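Local coordinates for potential RNA-dependent RNA polymerase (Human picobirnavirus, PDB 5I62), which catalyses RNA-templated synthesis of RNA from ribonucleoside triphosphates, probably serving both transcription and replication of the viral genome, at residues V240-K246 with P352-C356; A113-E117 with R336-H340; D255-T260 with V362-I368. All coordinates share one frame; numbering follows the deposited sequence.

Contact 1 (V240-K246 with P352-C356); sequences VDRRITK and PNSQC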
loop_
_atom_site.group_PDB
_atom_site.type_symbol
_atom_site.label_atom_id
_atom_site.label_comp_id
_atom_site.label_asym_id
_atom_site.label_seq_id
_atom_site.Cartn_x
_atom_site.Cartn_y
_atom_site.Cartn_z
ATOM N N VAL A 240 -9.798 -4.131 -11.772
ATOM C CA VAL A 240 -8.715 -3.356 -12.377
ATOM C C VAL A 240 -8.540 -3.753 -13.832
ATOM O O VAL A 240 -8.387 -2.898 -14.710
ATOM C CB VAL A 240 -7.397 -3.547 -11.600
ATOM C CG1 VAL A 240 -6.225 -2.936 -12.391
ATOM C CG2 VAL A 240 -7.480 -2.910 -10.228
ATOM N N ASP A 241 -8.510 -5.064 -14.090
ATOM C CA ASP A 241 -8.289 -5.589 -15.433
ATOM C C ASP A 241 -9.405 -5.166 -16.377
ATOM O O ASP A 241 -9.159 -4.872 -17.550
ATOM C CB ASP A 241 -8.188 -7.115 -15.399
ATOM C CG ASP A 241 -6.985 -7.611 -14.591
ATOM O OD1 ASP A 241 -6.119 -6.770 -14.242
ATOM O OD2 ASP A 241 -6.895 -8.838 -14.313
ATOM N N ARG A 242 -10.641 -5.148 -15.889
ATOM C CA ARG A 242 -11.729 -4.718 -16.750
ATOM C C ARG A 242 -11.557 -3.273 -17.174
ATOM O O ARG A 242 -11.814 -2.931 -18.326
ATOM C CB ARG A 242 -13.080 -4.916 -16.090
ATOM C CG ARG A 242 -13.506 -6.360 -16.118
ATOM C CD ARG A 242 -14.962 -6.486 -15.800
ATOM N NE ARG A 242 -15.403 -5.321 -15.044
ATOM C CZ ARG A 242 -15.597 -5.348 -13.726
ATOM N NH1 ARG A 242 -15.375 -6.471 -13.033
ATOM N NH2 ARG A 242 -15.990 -4.239 -13.096
ATOM N N ARG A 243 -11.125 -2.404 -16.257
ATOM C CA ARG A 243 -10.953 -1.005 -16.632
ATOM C C ARG A 243 -9.732 -0.807 -17.529
ATOM O O ARG A 243 -9.766 0.025 -18.445
ATOM C CB ARG A 243 -10.876 -0.113 -15.401
ATOM C CG ARG A 243 -10.967 1.365 -15.768
ATOM C CD ARG A 243 -11.676 2.189 -14.728
ATOM N NE ARG A 243 -13.023 1.706 -14.425
ATOM C CZ ARG A 243 -13.761 2.162 -13.413
ATOM N NH1 ARG A 243 -13.276 3.115 -12.620
ATOM N NH2 ARG A 243 -14.975 1.669 -13.184
ATOM N N ILE A 244 -8.641 -1.542 -17.279
ATOM C CA ILE A 244 -7.505 -1.521 -18.210
ATOM C C ILE A 244 -7.983 -1.835 -19.625
ATOM O O ILE A 244 -7.610 -1.162 -20.598
ATOM C CB ILE A 244 -6.415 -2.527 -17.788
ATOM C CG1 ILE A 244 -5.794 -2.181 -16.428
ATOM C CG2 ILE A 244 -5.334 -2.622 -18.878
ATOM C CD1 ILE A 244 -5.040 -0.887 -16.416
ATOM N N THR A 245 -8.795 -2.888 -19.754
ATOM C CA THR A 245 -9.338 -3.288 -21.050
ATOM C C THR A 245 -10.107 -2.138 -21.705
ATOM O O THR A 245 -9.907 -1.836 -22.886
ATOM C CB THR A 245 -10.243 -4.516 -20.887
ATOM O OG1 THR A 245 -9.571 -5.551 -20.146
ATOM C CG2 THR A 245 -10.658 -5.064 -22.256
ATOM N N LYS A 246 -10.989 -1.489 -20.945
ATOM C CA LYS A 246 -11.777 -0.381 -21.487
ATOM C C LYS A 246 -10.889 0.785 -21.894
ATOM O O LYS A 246 -11.168 1.459 -22.895
ATOM C CB LYS A 246 -12.827 0.066 -20.467
ATOM C CG LYS A 246 -13.936 -0.965 -20.247
ATOM C CD LYS A 246 -14.486 -1.394 -21.621
ATOM C CE LYS A 246 -15.244 -2.716 -21.569
ATOM N NZ LYS A 246 -16.542 -2.623 -20.836
ATOM N N PRO A 352 -11.861 8.461 -18.819
ATOM C CA PRO A 352 -12.270 8.068 -17.458
ATOM C C PRO A 352 -11.899 6.640 -17.096
ATOM O O PRO A 352 -11.974 6.279 -15.912
ATOM C CB PRO A 352 -13.794 8.261 -17.476
ATOM C CG PRO A 352 -14.167 8.046 -18.941
ATOM C CD PRO A 352 -13.017 8.657 -19.719
ATOM N N ASN A 353 -11.488 5.825 -18.068
ATOM C CA ASN A 353 -10.976 4.497 -17.759
ATOM C C ASN A 353 -9.523 4.509 -17.291
ATOM O O ASN A 353 -8.985 3.439 -16.978
ATOM C CB ASN A 353 -11.148 3.588 -18.970
ATOM C CG ASN A 353 -12.601 3.491 -19.407
ATOM O OD1 ASN A 353 -13.440 2.989 -18.657
ATOM N ND2 ASN A 353 -12.902 3.973 -20.603
ATOM N N SER A 354 -8.878 5.679 -17.266
ATOM C CA SER A 354 -7.633 5.832 -16.523
ATOM C C SER A 354 -7.877 5.447 -15.062
ATOM O O SER A 354 -9.000 5.503 -14.558
ATOM C CB SER A 354 -7.117 7.274 -16.615
ATOM O OG SER A 354 -6.971 7.673 -17.979
ATOM N N GLN A 355 -6.804 5.051 -14.371
ATOM C CA GLN A 355 -6.922 4.550 -13.005
ATOM C C GLN A 355 -5.790 5.095 -12.145
ATOM O O GLN A 355 -4.700 5.393 -12.644
ATOM C CB GLN A 355 -6.860 3.012 -12.949
ATOM C CG GLN A 355 -7.945 2.292 -13.676
ATOM C CD GLN A 355 -7.833 0.793 -13.482
ATOM O OE1 GLN A 355 -7.569 0.048 -14.426
ATOM N NE2 GLN A 355 -8.007 0.352 -12.243
ATOM N N CYS A 356 -6.046 5.186 -10.840
ATOM C CA CYS A 356 -4.979 5.480 -9.897
ATOM C C CYS A 356 -5.294 4.865 -8.538
ATOM O O CYS A 356 -6.452 4.639 -8.183
ATOM C CB CYS A 356 -4.730 6.988 -9.740
ATOM S SG CYS A 356 -6.188 7.971 -9.373
HETATM O O HOH W 1 -10.748 4.570 -12.714
HETATM O O HOH W 2 -14.442 0.889 -17.045
#
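Arg243 lies against the backbone of Asn353 and the side chain of Gln355, touching both with the aliphatic part of its chain. Its CG stands anti to the backbone N (chi1 -169°), which carries it from the helix to within 3.1 Å of Asn353 O. Gln355 comes across from the strand, extended beyond CG, and its CG passes 3.8 Å from Arg243 CG. The side chain of Gln355 goes on toward Val240 and crosses that of Ile244 at about a right angle. One helical turn beyond Arg243, Lys246 adds the root of its side chain, with CB 3.5 Å from Asn353 OD1, while its amine end leads away.

Two waters carry the polar link between the segments. One accepts from Arg243 NH1 at 2.9 Å, at the edge of the guanidinium and in its plane, and donates to Ser354 O at 2.7 Å. A second accepts from Arg243 NE at 3.1 Å and donates to Asn353 OD1 at 2.8 Å. The two water bridges probably limit the rotation of the guanidinium, whose NH2 also makes a weak bond to Gly229 O. These pieces belong to the palm of a viral RNA polymerase: helix 237-250 lies beside the chain that enters strand 355-357, the first strand of the motif C hairpin, whose turn carries the Gly-Asp-Asp sequence.

In the next shell Arg336, on helix 327-345, donates to the carbonyls of Pro352 and Ser354, so Ser354 O receives both a guanidinium and a water. Ser354 OG bonds to Asn351 O and to Thr364 N, and backbone bonds tie Gln355 to Val362. Pro232, from a loop, touches the side chains of both Arg243 and Gln355.

Contact 2 (A113-E117 with R336-H340); sequences AAKSE and RVLQH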
loop_
_atom_site.group_PDB
_atom_site.type_symbol
_atom_site.label_atom_id
_atom_site.label_comp_id
_atom_site.label_asym_id
_atom_site.label_seq_id
_atom_site.Cartn_x
_atom_site.Cartn_y
_atom_site.Cartn_z
ATOM N N ALA A 113 -14.008 18.489 -12.080
ATOM C CA ALA A 113 -14.079 17.249 -12.848
ATOM C C ALA A 113 -14.074 16.033 -11.922
ATOM O O ALA A 113 -14.855 15.089 -12.102
ATOM C CB ALA A 113 -12.924 17.187 -13.845
ATOM N N ALA A 114 -13.227 16.053 -10.899
ATOM C CA ALA A 114 -13.179 14.926 -9.971
ATOM C C ALA A 114 -14.506 14.763 -9.238
ATOM O O ALA A 114 -15.020 13.644 -9.098
ATOM C CB ALA A 114 -12.025 15.105 -8.991
ATOM N N LYS A 115 -15.074 15.877 -8.760
ATOM C CA LYS A 115 -16.359 15.839 -8.062
ATOM C C LYS A 115 -17.459 15.300 -8.965
ATOM O O LYS A 115 -18.374 14.608 -8.504
ATOM C CB LYS A 115 -16.737 17.236 -7.566
ATOM C CG LYS A 115 -15.855 17.803 -6.448
ATOM C CD LYS A 115 -16.372 19.179 -6.005
ATOM C CE LYS A 115 -15.363 19.886 -5.091
ATOM N NZ LYS A 115 -15.806 21.254 -4.632
ATOM N N SER A 116 -17.400 15.636 -10.256
ATOM C CA SER A 116 -18.452 15.229 -11.177
ATOM C C SER A 116 -18.531 13.720 -11.312
ATOM O O SER A 116 -19.605 13.187 -11.604
ATOM C CB SER A 116 -18.227 15.868 -12.544
ATOM O OG SER A 116 -18.344 17.266 -12.421
ATOM N N GLU A 117 -17.415 13.011 -11.111
ATOM C CA GLU A 117 -17.468 11.558 -11.231
ATOM C C GLU A 117 -18.361 10.912 -10.181
ATOM O O GLU A 117 -18.783 9.776 -10.376
ATOM C CB GLU A 117 -16.077 10.945 -11.158
ATOM C CG GLU A 117 -15.160 11.367 -12.278
ATOM C CD GLU A 117 -13.883 10.547 -12.304
ATOM O OE1 GLU A 117 -12.830 11.066 -11.861
ATOM O OE2 GLU A 117 -13.934 9.372 -12.748
ATOM N N ARG A 336 -6.500 11.477 -8.538
ATOM C CA ARG A 336 -7.475 11.561 -9.616
ATOM C C ARG A 336 -7.615 13.003 -10.110
ATOM O O ARG A 336 -7.709 13.237 -11.319
ATOM C CB ARG A 336 -8.820 10.993 -9.172
ATOM C CG ARG A 336 -9.892 10.990 -10.293
ATOM C CD ARG A 336 -9.444 10.177 -11.513
ATOM N NE ARG A 336 -10.585 9.671 -12.281
ATOM C CZ ARG A 336 -10.505 8.712 -13.197
ATOM N NH1 ARG A 336 -9.332 8.158 -13.480
ATOM N NH2 ARG A 336 -11.600 8.296 -13.815
ATOM N N VAL A 337 -7.581 13.982 -9.194
ATOM C CA VAL A 337 -7.552 15.394 -9.599
ATOM C C VAL A 337 -6.339 15.689 -10.479
ATOM O O VAL A 337 -6.440 16.404 -11.488
ATOM C CB VAL A 337 -7.583 16.311 -8.364
ATOM C CG1 VAL A 337 -7.490 17.783 -8.792
ATOM C CG2 VAL A 337 -8.863 16.066 -7.556
ATOM N N LEU A 338 -5.168 15.177 -10.088
ATOM C CA LEU A 338 -3.957 15.371 -10.883
ATOM C C LEU A 338 -4.149 14.879 -12.318
ATOM O O LEU A 338 -3.710 15.525 -13.279
ATOM C CB LEU A 338 -2.778 14.645 -10.221
ATOM C CG LEU A 338 -2.165 15.212 -8.941
ATOM C CD1 LEU A 338 -1.107 14.237 -8.403
ATOM C CD2 LEU A 338 -1.548 16.587 -9.205
ATOM N N GLN A 339 -4.788 13.717 -12.478
ATOM C CA GLN A 339 -5.004 13.163 -13.812
ATOM C C GLN A 339 -5.928 14.060 -14.620
ATOM O O GLN A 339 -5.664 14.351 -15.792
ATOM C CB GLN A 339 -5.568 11.737 -13.702
ATOM C CG GLN A 339 -4.605 10.737 -13.010
ATOM C CD GLN A 339 -5.091 9.297 -13.107
ATOM O OE1 GLN A 339 -6.286 9.034 -13.082
ATOM N NE2 GLN A 339 -4.156 8.366 -13.278
ATOM N N HIS A 340 -7.028 14.511 -14.011
ATOM C CA HIS A 340 -7.924 15.426 -14.709
ATOM C C HIS A 340 -7.201 16.704 -15.098
ATOM O O HIS A 340 -7.378 17.218 -16.213
ATOM C CB HIS A 340 -9.128 15.768 -13.833
ATOM C CG HIS A 340 -10.191 14.721 -13.834
ATOM N ND1 HIS A 340 -10.893 14.381 -14.970
ATOM C CD2 HIS A 340 -10.657 13.920 -12.846
ATOM C CE1 HIS A 340 -11.758 13.423 -14.678
ATOM N NE2 HIS A 340 -11.634 13.126 -13.394
#
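Glu117 and Arg336 reach each other through complementary torsions: the glutamate places CG beside its own N and then extends, whereas the arginine holds CG anti to the backbone N (chi1 -177°) and bends at chi2 (59°). The bend turns the guanidinium side-on to the carboxylate, nearly in the same plane. Arg336 NE donates to Glu117 OE1 at 2.7 Å, on the syn lone pair, and Arg336 NH2 donates to Glu117 OE2 at 2.8 Å, giving a two-pronged salt bridge with nearly straight bonds.

His340 meets the same carboxylate another way. Its NE2 donates within the ring plane to Glu117 OE1 at 2.8 Å, but comes from above the carboxylate plane, and ring and carboxylate stand 83° apart. Glu117 OE1 is therefore gripped by two donors on different approaches, which fixes the rotation of the group. The nearby cation would probably favour the ionised carboxylate.

The contact joins residues 113-117, on and just after helix 108-116, to helix 327-345, the long helix of polymerase motif B in the palm. Beside the polar cluster, Ala113 CB sits over one face of the His340 ring, 3.8 Å from its centroid, as a CH-pi contact. Deeper in, Ala114 CB packs on Val337 CG2 at 3.6 Å; Val337 is also covered by Phe106 and by Val276 and Leu280 of helix 271-284.

On its other side the guanidinium is held by Gln339, whose OE1 accepts from Arg336 NH1 at 3.2 Å nearly along its C=O direction.

Contact 3 (D255-T260 with V362-I368); sequences DVVVCT and VLTYPGI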
loop_
_atom_site.group_PDB
_atom_site.type_symbol
_atom_site.label_atom_id
_atom_site.label_comp_id
_atom_site.label_asym_id
_atom_site.label_seq_id
_atom_site.Cartn_x
_atom_site.Cartn_y
_atom_site.Cartn_z
ATOM N N ASP A 255 -2.534 7.667 -29.507
ATOM C CA ASP A 255 -2.045 8.067 -28.195
ATOM C C ASP A 255 -1.341 6.924 -27.484
ATOM O O ASP A 255 -1.602 5.749 -27.738
ATOM C CB ASP A 255 -3.176 8.577 -27.309
ATOM C CG ASP A 255 -3.705 9.914 -27.757
ATOM O OD1 ASP A 255 -2.878 10.837 -27.981
ATOM O OD2 ASP A 255 -4.942 10.041 -27.882
ATOM N N VAL A 256 -0.443 7.296 -26.568
ATOM C CA VAL A 256 0.196 6.333 -25.696
ATOM C C VAL A 256 -0.632 6.217 -24.423
ATOM O O VAL A 256 -1.468 7.068 -24.107
ATOM C CB VAL A 256 1.651 6.718 -25.356
ATOM C CG1 VAL A 256 2.520 6.725 -26.616
ATOM C CG2 VAL A 256 1.686 8.070 -24.660
ATOM N N VAL A 257 -0.388 5.146 -23.687
ATOM C CA VAL A 257 -0.779 5.046 -22.285
ATOM C C VAL A 257 0.442 5.404 -21.459
ATOM O O VAL A 257 1.555 4.987 -21.792
ATOM C CB VAL A 257 -1.283 3.630 -21.963
ATOM C CG1 VAL A 257 -1.583 3.481 -20.480
ATOM C CG2 VAL A 257 -2.501 3.326 -22.803
ATOM N N VAL A 258 0.255 6.200 -20.412
ATOM C CA VAL A 258 1.344 6.597 -19.530
ATOM C C VAL A 258 1.153 5.929 -18.177
ATOM O O VAL A 258 0.095 6.064 -17.552
ATOM C CB VAL A 258 1.425 8.124 -19.371
ATOM C CG1 VAL A 258 2.528 8.487 -18.368
ATOM C CG2 VAL A 258 1.664 8.797 -20.711
ATOM N N CYS A 259 2.174 5.218 -17.720
ATOM C CA CYS A 259 2.199 4.628 -16.385
ATOM C C CYS A 259 3.123 5.488 -15.535
ATOM O O CYS A 259 4.334 5.536 -15.785
ATOM C CB CYS A 259 2.684 3.187 -16.425
ATOM S SG CYS A 259 1.831 2.173 -17.641
ATOM N N THR A 260 2.559 6.164 -14.545
ATOM C CA THR A 260 3.298 7.171 -13.814
ATOM C C THR A 260 4.008 6.544 -12.626
ATOM O O THR A 260 3.699 5.434 -12.194
ATOM C CB THR A 260 2.369 8.295 -13.352
ATOM O OG1 THR A 260 1.220 7.726 -12.725
ATOM C CG2 THR A 260 1.914 9.135 -14.550
ATOM N N VAL A 362 -2.212 4.996 -14.078
ATOM C CA VAL A 362 -2.115 4.685 -15.494
ATOM C C VAL A 362 -3.209 5.481 -16.189
ATOM O O VAL A 362 -4.347 5.518 -15.713
ATOM C CB VAL A 362 -2.216 3.164 -15.752
ATOM C CG1 VAL A 362 -3.534 2.586 -15.237
ATOM C CG2 VAL A 362 -2.049 2.855 -17.210
ATOM N N LEU A 363 -2.858 6.192 -17.256
ATOM C CA LEU A 363 -3.815 7.148 -17.801
ATOM C C LEU A 363 -3.563 7.404 -19.280
ATOM O O LEU A 363 -2.479 7.159 -19.807
ATOM C CB LEU A 363 -3.786 8.478 -17.025
ATOM C CG LEU A 363 -2.639 9.457 -17.322
ATOM C CD1 LEU A 363 -3.008 10.865 -16.860
ATOM C CD2 LEU A 363 -1.353 9.017 -16.620
ATOM N N THR A 364 -4.586 7.942 -19.933
ATOM C CA THR A 364 -4.423 8.406 -21.301
ATOM C C THR A 364 -5.395 9.552 -21.548
ATOM O O THR A 364 -6.430 9.662 -20.888
ATOM C CB THR A 364 -4.625 7.261 -22.317
ATOM O OG1 THR A 364 -4.219 7.685 -23.627
ATOM C CG2 THR A 364 -6.080 6.828 -22.354
ATOM N N TYR A 365 -5.009 10.439 -22.460
ATOM C CA TYR A 365 -5.882 11.469 -23.001
ATOM C C TYR A 365 -5.282 11.941 -24.319
ATOM O O TYR A 365 -4.117 11.659 -24.601
ATOM C CB TYR A 365 -6.071 12.636 -22.009
ATOM C CG TYR A 365 -4.795 13.364 -21.621
ATOM C CD1 TYR A 365 -4.213 14.316 -22.464
ATOM C CD2 TYR A 365 -4.195 13.132 -20.385
ATOM C CE1 TYR A 365 -3.053 14.987 -22.093
ATOM C CE2 TYR A 365 -3.043 13.796 -20.001
ATOM C CZ TYR A 365 -2.473 14.721 -20.859
ATOM O OH TYR A 365 -1.323 15.378 -20.477
ATOM N N PRO A 366 -6.054 12.624 -25.153
ATOM C CA PRO A 366 -5.533 13.029 -26.477
ATOM C C PRO A 366 -4.247 13.839 -26.405
ATOM O O PRO A 366 -4.212 14.893 -25.767
ATOM C CB PRO A 366 -6.683 13.861 -27.060
ATOM C CG PRO A 366 -7.902 13.176 -26.494
ATOM C CD PRO A 366 -7.514 12.827 -25.061
ATOM N N GLY A 367 -3.184 13.347 -27.046
ATOM C CA GLY A 367 -1.915 14.052 -27.062
ATOM C C GLY A 367 -1.074 13.918 -25.807
ATOM O O GLY A 367 -0.085 14.641 -25.666
ATOM N N ILE A 368 -1.430 13.008 -24.893
ATOM C CA ILE A 368 -0.669 12.856 -23.654
ATOM C C ILE A 368 0.775 12.458 -23.940
ATOM O O ILE A 368 1.058 11.684 -24.859
ATOM C CB ILE A 368 -1.344 11.819 -22.736
ATOM C CG1 ILE A 368 -0.614 11.707 -21.397
ATOM C CG2 ILE A 368 -1.383 10.432 -23.395
ATOM C CD1 ILE A 368 -1.368 10.788 -20.443
HETATM O O HOH W 3 -0.065 10.351 -26.836
HETATM O O HOH W 4 -6.133 8.737 -25.343
#
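The palm sheet of the polymerase pairs strand 257-261, which carries motif A, with strand 360-363, the second strand of the motif C hairpin, and this contact is their antiparallel seam. Val258 and Leu363 form the hydrogen-bonded pair: Val258 N donates to Leu363 O at 3.0 Å in an almost straight line (178°), and Leu363 N returns a bond to Val258 O. Cys259 and Val362 follow as a non-hydrogen-bonded pair, with Cys259 SG 4.0 Å from Val362 CG2.

Val362 CG2 also presses on Val257 CG1 at 3.4 Å, a notably close approach for two methyl groups. With chi1 at 59°, Val362 sets CG2 opposite its backbone N, which directs that methyl at Val257. On the face of Val258 and Leu363, Ile368 brings CD1 to 3.6 Å from Val258 CG2, and Val373 of helix 370-378 packs against Ile368 too.

Where the strands part, side chains take over the bonding. Thr364 OG1 donates to Val256 O at 2.9 Å, tilted from the carbonyl plane. Asp255 OD1 accepts from Gly367 N at 2.7 Å, met from above the carboxylate plane. Gly367 holds the third position of a type II turn, with a positive phi, and Ile368 N closes that turn onto Tyr365 O. Two waters complete the junction: one links Asp255 OD1, Val256 N and Ile368 O, the other joins Asp255 OD2 to Thr364 OG1. Pairing of motif A with the motif C hairpin, backed by helices, is typical of the RNA polymerase palm.

In the fold
All three contacts involve palm elements, motifs B and C among them, and contact 2 ties the motif B helix to helix 108-116; their chemistry differs with burial. Contact 3 is buried and rests on backbone bonds and branched aliphatic packing, with side-chain hydrogen bonds and waters where its strands diverge. Contacts 1 and 2 are partly buried: the first joins helix to loop and strand through aliphatic packing and two water bridges, the second joins two helices through a charged cluster. Arg336 connects them, because the guanidinium that binds the carboxylate in contact 2 also holds the loop of contact 1. Contacts 1 and 3 share the four-stranded sheet, since strands 355-357 and 360-363 are neighbours in it.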